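Local structure of putative nucleotidyltransferase TM1012 (Thermotoga maritima, 4HX0) at residues 6-11 / 43-48; 37-42 / 130-135. The protein probably transfers a nucleotidyl group from a nucleoside triphosphate, as a polymerase-beta-like relative of the aminoglycoside adenylyltransferases, though its acceptor is not established. All blocks are in the same frame, centred on the assembly; numbering follows the deposited sequence. Where two conformers were deposited one is given.

Contact 1: 6-11 / 43-48; sequences MIRPEY and PVEVHD. With BU1 (1,4-butanediol), chain U; BU1 (1,4-butanediol), chain L.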
loop_
_atom_site.group_PDB
_atom_site.type_symbol
_atom_site.label_atom_id
_atom_site.label_comp_id
_atom_site.label_asym_id
_atom_site.label_seq_id
_atom_site.Cartn_x
_atom_site.Cartn_y
_atom_site.Cartn_z
ATOM N N MET A 6 6.538 -0.764 18.837
ATOM C CA MET A 6 6.862 -2.008 18.157
ATOM C C MET A 6 5.673 -2.469 17.351
ATOM O O MET A 6 4.543 -2.379 17.827
ATOM C CB MET A 6 7.247 -3.084 19.172
ATOM C CG MET A 6 8.677 -2.967 19.669
ATOM S SD MET A 6 8.912 -3.836 21.227
ATOM C CE MET A 6 8.237 -5.463 20.876
ATOM N N ILE A 7 5.939 -2.948 16.133
ATOM C CA ILE A 7 4.910 -3.547 15.285
ATOM C C ILE A 7 4.528 -4.889 15.907
ATOM O O ILE A 7 5.395 -5.648 16.309
ATOM C CB ILE A 7 5.413 -3.701 13.827
ATOM C CG1 ILE A 7 5.780 -2.320 13.263
ATOM C CG2 ILE A 7 4.387 -4.398 12.940
ATOM C CD1 ILE A 7 6.792 -2.366 12.136
ATOM N N ARG A 8 3.233 -5.151 16.021
ATOM C CA ARG A 8 2.758 -6.409 16.577
ATOM C C ARG A 8 3.356 -7.570 15.827
ATOM O O ARG A 8 3.435 -7.550 14.587
ATOM C CB ARG A 8 1.238 -6.486 16.568
ATOM C CG ARG A 8 0.614 -5.961 17.851
ATOM C CD ARG A 8 -0.532 -5.015 17.567
ATOM N NE ARG A 8 -1.699 -5.645 16.954
ATOM C CZ ARG A 8 -2.484 -5.066 16.043
ATOM N NH1 ARG A 8 -2.218 -3.843 15.587
ATOM N NH2 ARG A 8 -3.532 -5.725 15.561
ATOM N N PRO A 9 3.840 -8.570 16.577
ATOM C CA PRO A 9 4.528 -9.680 15.937
ATOM C C PRO A 9 3.741 -10.385 14.809
ATOM O O PRO A 9 4.371 -10.850 13.879
ATOM C CB PRO A 9 4.826 -10.651 17.096
ATOM C CG PRO A 9 4.196 -10.063 18.325
ATOM C CD PRO A 9 3.949 -8.613 18.050
ATOM N N GLU A 10 2.412 -10.484 14.884
ATOM C CA GLU A 10 1.606 -11.095 13.821
ATOM C C GLU A 10 1.880 -10.427 12.463
ATOM O O GLU A 10 1.961 -11.090 11.416
ATOM C CB GLU A 10 0.108 -11.040 14.167
ATOM C CG GLU A 10 -0.475 -9.638 14.270
ATOM C CD GLU A 10 -1.914 -9.617 14.717
ATOM O OE1 GLU A 10 -2.770 -10.156 13.983
ATOM O OE2 GLU A 10 -2.192 -9.043 15.795
ATOM N N TYR A 11 2.006 -9.099 12.496
ATOM C CA TYR A 11 2.267 -8.324 11.276
ATOM C C TYR A 11 3.658 -8.506 10.796
ATOM O O TYR A 11 3.862 -8.592 9.621
ATOM C CB TYR A 11 1.970 -6.846 11.457
ATOM C CG TYR A 11 0.505 -6.659 11.652
ATOM C CD1 TYR A 11 -0.370 -6.740 10.568
ATOM C CD2 TYR A 11 -0.021 -6.446 12.916
ATOM C CE1 TYR A 11 -1.736 -6.618 10.745
ATOM C CE2 TYR A 11 -1.391 -6.320 13.098
ATOM C CZ TYR A 11 -2.231 -6.409 12.006
ATOM O OH TYR A 11 -3.576 -6.265 12.174
ATOM N N PRO A 43 4.717 5.928 15.359
ATOM C CA PRO A 43 4.021 4.961 16.202
ATOM C C PRO A 43 2.551 4.930 15.805
ATOM O O PRO A 43 1.776 5.807 16.178
ATOM C CB PRO A 43 4.229 5.516 17.618
ATOM C CG PRO A 43 4.336 6.996 17.422
ATOM C CD PRO A 43 4.920 7.221 16.047
ATOM N N VAL A 44 2.188 3.953 14.994
ATOM C CA VAL A 44 0.820 3.789 14.566
ATOM C C VAL A 44 0.546 2.291 14.578
ATOM O O VAL A 44 1.423 1.494 14.236
ATOM C CB VAL A 44 0.592 4.413 13.157
ATOM C CG1 VAL A 44 1.307 3.625 12.062
ATOM C CG2 VAL A 44 -0.884 4.563 12.845
ATOM N N GLU A 45 -0.650 1.905 14.997
ATOM C CA GLU A 45 -1.036 0.501 14.944
ATOM C C GLU A 45 -1.312 0.098 13.508
ATOM O O GLU A 45 -1.860 0.874 12.729
ATOM C CB GLU A 45 -2.252 0.201 15.828
ATOM C CG GLU A 45 -1.901 -0.169 17.260
ATOM C CD GLU A 45 -2.685 -1.374 17.763
ATOM O OE1 GLU A 45 -3.715 -1.722 17.142
ATOM O OE2 GLU A 45 -2.261 -1.979 18.775
ATOM N N VAL A 46 -0.876 -1.111 13.164
ATOM C CA VAL A 46 -1.158 -1.711 11.866
ATOM C C VAL A 46 -2.327 -2.685 11.984
ATOM O O VAL A 46 -2.457 -3.391 12.982
ATOM C CB VAL A 46 0.076 -2.456 11.317
ATOM C CG1 VAL A 46 -0.244 -3.143 9.998
ATOM C CG2 VAL A 46 1.241 -1.496 11.147
ATOM N N HIS A 47 -3.178 -2.717 10.962
ATOM C CA HIS A 47 -4.367 -3.555 10.980
ATOM C C HIS A 47 -4.440 -4.459 9.788
ATOM O O HIS A 47 -5.139 -5.503 9.803
ATOM C CB HIS A 47 -5.616 -2.687 11.062
ATOM C CG HIS A 47 -5.656 -1.804 12.283
ATOM N ND1 HIS A 47 -5.649 -2.300 13.531
ATOM C CD2 HIS A 47 -5.699 -0.419 12.415
ATOM C CE1 HIS A 47 -5.688 -1.287 14.416
ATOM N NE2 HIS A 47 -5.719 -0.136 13.728
ATOM N N ASP A 48 -3.727 -4.073 8.742
ATOM C CA ASP A 48 -3.572 -4.879 7.549
ATOM C C ASP A 48 -2.303 -4.407 6.877
ATOM O O ASP A 48 -1.671 -3.445 7.327
ATOM C CB ASP A 48 -4.771 -4.719 6.618
ATOM C CG ASP A 48 -5.075 -3.275 6.316
ATOM O OD1 ASP A 48 -4.178 -2.430 6.520
ATOM O OD2 ASP A 48 -6.208 -2.972 5.889
HETATM C C1 BU1 U . 1.747 -2.669 19.534
HETATM C C2 BU1 U . 1.101 -2.002 18.321
HETATM C C3 BU1 U . 1.799 -2.364 17.010
HETATM C C4 BU1 U . 0.827 -2.322 15.829
HETATM O O5 BU1 U . 0.947 -2.403 20.695
HETATM O O6 BU1 U . 1.138 -3.261 14.811
HETATM C C1 BU1 L . -3.687 2.986 6.489
HETATM C C2 BU1 L . -3.648 1.474 6.686
HETATM C C3 BU1 L . -4.877 1.002 7.456
HETATM C C4 BU1 L . -4.523 0.510 8.850
HETATM O O5 BU1 L . -4.973 3.496 6.830
HETATM O O6 BU1 L . -3.770 -0.702 8.763
#

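Contact 2: 37-42 / 130-135; sequences FALQGV and IPVLSL. With NA (sodium ion), chain C.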
loop_
_atom_site.group_PDB
_atom_site.type_symbol
_atom_site.label_atom_id
_atom_site.label_comp_id
_atom_site.label_asym_id
_atom_site.label_seq_id
_atom_site.Cartn_x
_atom_site.Cartn_y
_atom_site.Cartn_z
ATOM N N PHE A 37 4.368 3.500 7.642
ATOM C CA PHE A 37 4.585 4.517 8.699
ATOM C C PHE A 37 5.290 3.914 9.901
ATOM O O PHE A 37 6.286 4.484 10.394
ATOM C CB PHE A 37 3.258 5.127 9.128
ATOM C CG PHE A 37 2.679 6.091 8.129
ATOM C CD1 PHE A 37 3.210 7.370 7.988
ATOM C CD2 PHE A 37 1.607 5.728 7.335
ATOM C CE1 PHE A 37 2.672 8.260 7.066
ATOM C CE2 PHE A 37 1.065 6.621 6.419
ATOM C CZ PHE A 37 1.598 7.886 6.290
ATOM N N ALA A 38 4.775 2.763 10.359
ATOM C CA ALA A 38 5.342 2.070 11.499
ATOM C C ALA A 38 6.802 1.654 11.259
ATOM O O ALA A 38 7.663 1.878 12.120
ATOM C CB ALA A 38 4.490 0.868 11.886
ATOM N N LEU A 39 7.078 1.058 10.100
ATOM C CA LEU A 39 8.436 0.650 9.768
ATOM C C LEU A 39 9.373 1.843 9.736
ATOM O O LEU A 39 10.573 1.706 9.921
ATOM C CB LEU A 39 8.474 -0.072 8.427
ATOM C CG LEU A 39 7.812 -1.456 8.399
ATOM C CD1 LEU A 39 7.507 -1.812 6.955
ATOM C CD2 LEU A 39 8.687 -2.512 9.051
ATOM N N GLN A 40 8.820 3.018 9.495
ATOM C CA GLN A 40 9.664 4.197 9.425
ATOM C C GLN A 40 9.579 5.012 10.712
ATOM O O GLN A 40 9.837 6.208 10.705
ATOM C CB GLN A 40 9.295 5.014 8.196
ATOM C CG GLN A 40 9.563 4.244 6.900
ATOM C CD GLN A 40 9.229 5.036 5.664
ATOM O OE1 GLN A 40 10.058 5.780 5.154
ATOM N NE2 GLN A 40 8.027 4.844 5.143
ATOM N N GLY A 41 9.187 4.357 11.802
ATOM C CA GLY A 41 9.268 4.952 13.136
ATOM C C GLY A 41 8.096 5.774 13.638
ATOM O O GLY A 41 8.169 6.381 14.722
ATOM N N VAL A 42 7.010 5.800 12.874
ATOM C CA VAL A 42 5.842 6.548 13.282
ATOM C C VAL A 42 4.991 5.584 14.091
ATOM O O VAL A 42 4.639 4.510 13.598
ATOM C CB VAL A 42 5.079 7.172 12.088
ATOM C CG1 VAL A 42 3.910 8.020 12.583
ATOM C CG2 VAL A 42 6.018 8.050 11.278
ATOM N N ILE A 130 13.165 -4.156 3.940
ATOM C CA ILE A 130 11.793 -3.983 3.472
ATOM C C ILE A 130 11.672 -2.685 2.672
ATOM O O ILE A 130 12.061 -1.620 3.170
ATOM C CB ILE A 130 10.830 -3.934 4.671
ATOM C CG1 ILE A 130 10.938 -5.235 5.497
ATOM C CG2 ILE A 130 9.405 -3.632 4.217
ATOM C CD1 ILE A 130 10.436 -6.464 4.772
ATOM N N PRO A 131 11.161 -2.778 1.426
ATOM C CA PRO A 131 10.938 -1.558 0.662
ATOM C C PRO A 131 9.679 -0.885 1.156
ATOM O O PRO A 131 8.665 -1.544 1.334
ATOM C CB PRO A 131 10.722 -2.055 -0.769
ATOM C CG PRO A 131 10.228 -3.469 -0.619
ATOM C CD PRO A 131 10.828 -3.998 0.660
ATOM N N VAL A 132 9.768 0.416 1.380
ATOM C CA VAL A 132 8.632 1.227 1.782
ATOM C C VAL A 132 8.680 2.483 0.927
ATOM O O VAL A 132 9.726 2.829 0.381
ATOM C CB VAL A 132 8.669 1.623 3.279
ATOM C CG1 VAL A 132 8.684 0.395 4.177
ATOM C CG2 VAL A 132 9.883 2.503 3.605
ATOM N N LEU A 133 7.552 3.161 0.812
ATOM C CA LEU A 133 7.566 4.523 0.291
ATOM C C LEU A 133 7.937 5.480 1.393
ATOM O O LEU A 133 7.527 5.299 2.545
ATOM C CB LEU A 133 6.215 4.920 -0.306
ATOM C CG LEU A 133 5.929 4.218 -1.624
ATOM C CD1 LEU A 133 4.561 4.601 -2.130
ATOM C CD2 LEU A 133 7.013 4.513 -2.660
ATOM N N SER A 134 8.708 6.508 1.040
ATOM C CA SER A 134 9.176 7.472 2.026
ATOM C C SER A 134 8.024 8.032 2.849
ATOM O O SER A 134 6.902 8.145 2.358
ATOM C CB SER A 134 9.904 8.627 1.356
ATOM O OG SER A 134 8.981 9.391 0.607
ATOM N N LEU A 135 8.320 8.382 4.097
ATOM C CA LEU A 135 7.352 9.030 4.967
ATOM C C LEU A 135 6.825 10.284 4.307
ATOM O O LEU A 135 5.636 10.558 4.342
ATOM C CB LEU A 135 7.993 9.439 6.290
ATOM C CG LEU A 135 8.161 8.326 7.302
ATOM C CD1 LEU A 135 8.900 8.880 8.505
ATOM C CD2 LEU A 135 6.788 7.762 7.690
HETATM NA NA NA C . 6.751 2.432 14.764
HETATM O O HOH W 1 11.249 8.431 4.748
#

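Contact 1: 6-11 / 43-48
R8 reaches across to the 43-48 loop with a single nitrogen, NH1, which meets both a carbonyl and a carboxylate. R8 NH1 donates to V46 O at 2.7 Å, but the N-H...O angle of 124° makes the bond weak. In one of the two conformers of E45, OE1 stands 3.0 Å from R8 NH1 yet well out of the guanidinium plane, making a salt bridge of charge without a directed N-H. Y11 lies alongside, its CE2 over one face of that guanidinium. Y11 OH gives a weak hydrogen bond to H47 O at 2.9 Å. V46 turns CG1 anti to its backbone N (chi1 177°), which lays this methyl over the tyrosine ring in a CH-pi contact, 3.9 Å from the centroid. The loop leads into strand 49-53; D48, just before it, and D50, in it, probably correspond to the paired metal-binding aspartates of polymerase-beta-like nucleotidyltransferases. A butanediol sits at this probable site: its O6 accepts from H47 N at 3.0 Å and donates to D48 OD1 at 2.9 Å, and S34 OG also bonds to the diol. A second butanediol lies between the two segments, against R8 CD and E45 CG, and its O6 takes a nearly straight bond (170°) from R8 N at 3.1 Å. Further out, in one of its conformers E10 brings OE2 within salt-bridge range of R8 NH2, and I93 of strand 93-103 packs on Y11.

Contact 2: 37-42 / 130-135
The primary amide of Q40 spans S134 and engages the backbone on both sides of it. Q40 NE2 donates to L133 O at 2.7 Å, with an N-H...O angle of 150° and the donor tilted out of the carbonyl plane. On the far side, L135 N gives Q40 OE1 a long, weak bond of 3.3 Å, and a water that accepts from L135 N and donates to OE1 bridges the same pair. The Q40 side chain is extended beyond CG (chi2 -179°), which carries the amide from the helix end to the end of the strand. The amide has further partners: NE2 also bonds to S36 O, and R121 adds a weak bond to OE1. V132 approaches from the opposite direction, its CG2 only 3.3 Å from Q40 CD. Replacing Q40 by an alanine is likely to leave L133 O without its side-chain donor and to open a gap beside V132 CG2.

Apolar contacts extend the joint both ways. L135 lays CG against the Q40 CB, while its CD2 meets F37 CD1 at 3.6 Å and V42 CG2 at 3.7 Å. Deeper in, L39 CD1 touches I130 CG2 at 3.8 Å and V132 CG1 at 3.7 Å. S134 is the N-cap of helix 135-159, its OG bonded to Y137 N. A38 O binds a sodium ion at 2.9 Å and also accepts from G41 N. With V42 N bonded to F37 O and G41 at positive phi, helix 33-39 ends in a Schellman motif. The helix begins with a glycine-serine pair, consistent with the signature of polymerase-beta-like nucleotidyltransferases, and here its end is seated on the hairpin of strands 120-125 and 128-133.

Overall arrangement
The two contacts share the connection running from helix 33-39 to strand 49-53: contact 2 holds its beginning, contact 1 its end. Their segments alternate along the chain, their centres about 12 Å apart. I7 joins them directly, packing CD1 on L39 CD2 and CG1 on A38 CB, while V44 CG1 rests against F37 CB. Both are partly buried, but contact 2 has more buried participants (four of nine against two of six) and none exposed, and leucine and valine dominate around one amide. Contact 1 sits farther from the chain centre, where a charged network and weak polar bonds join the Y11-V46 packing beside the probable active site; diols touch both, in contact 1 also between the segments.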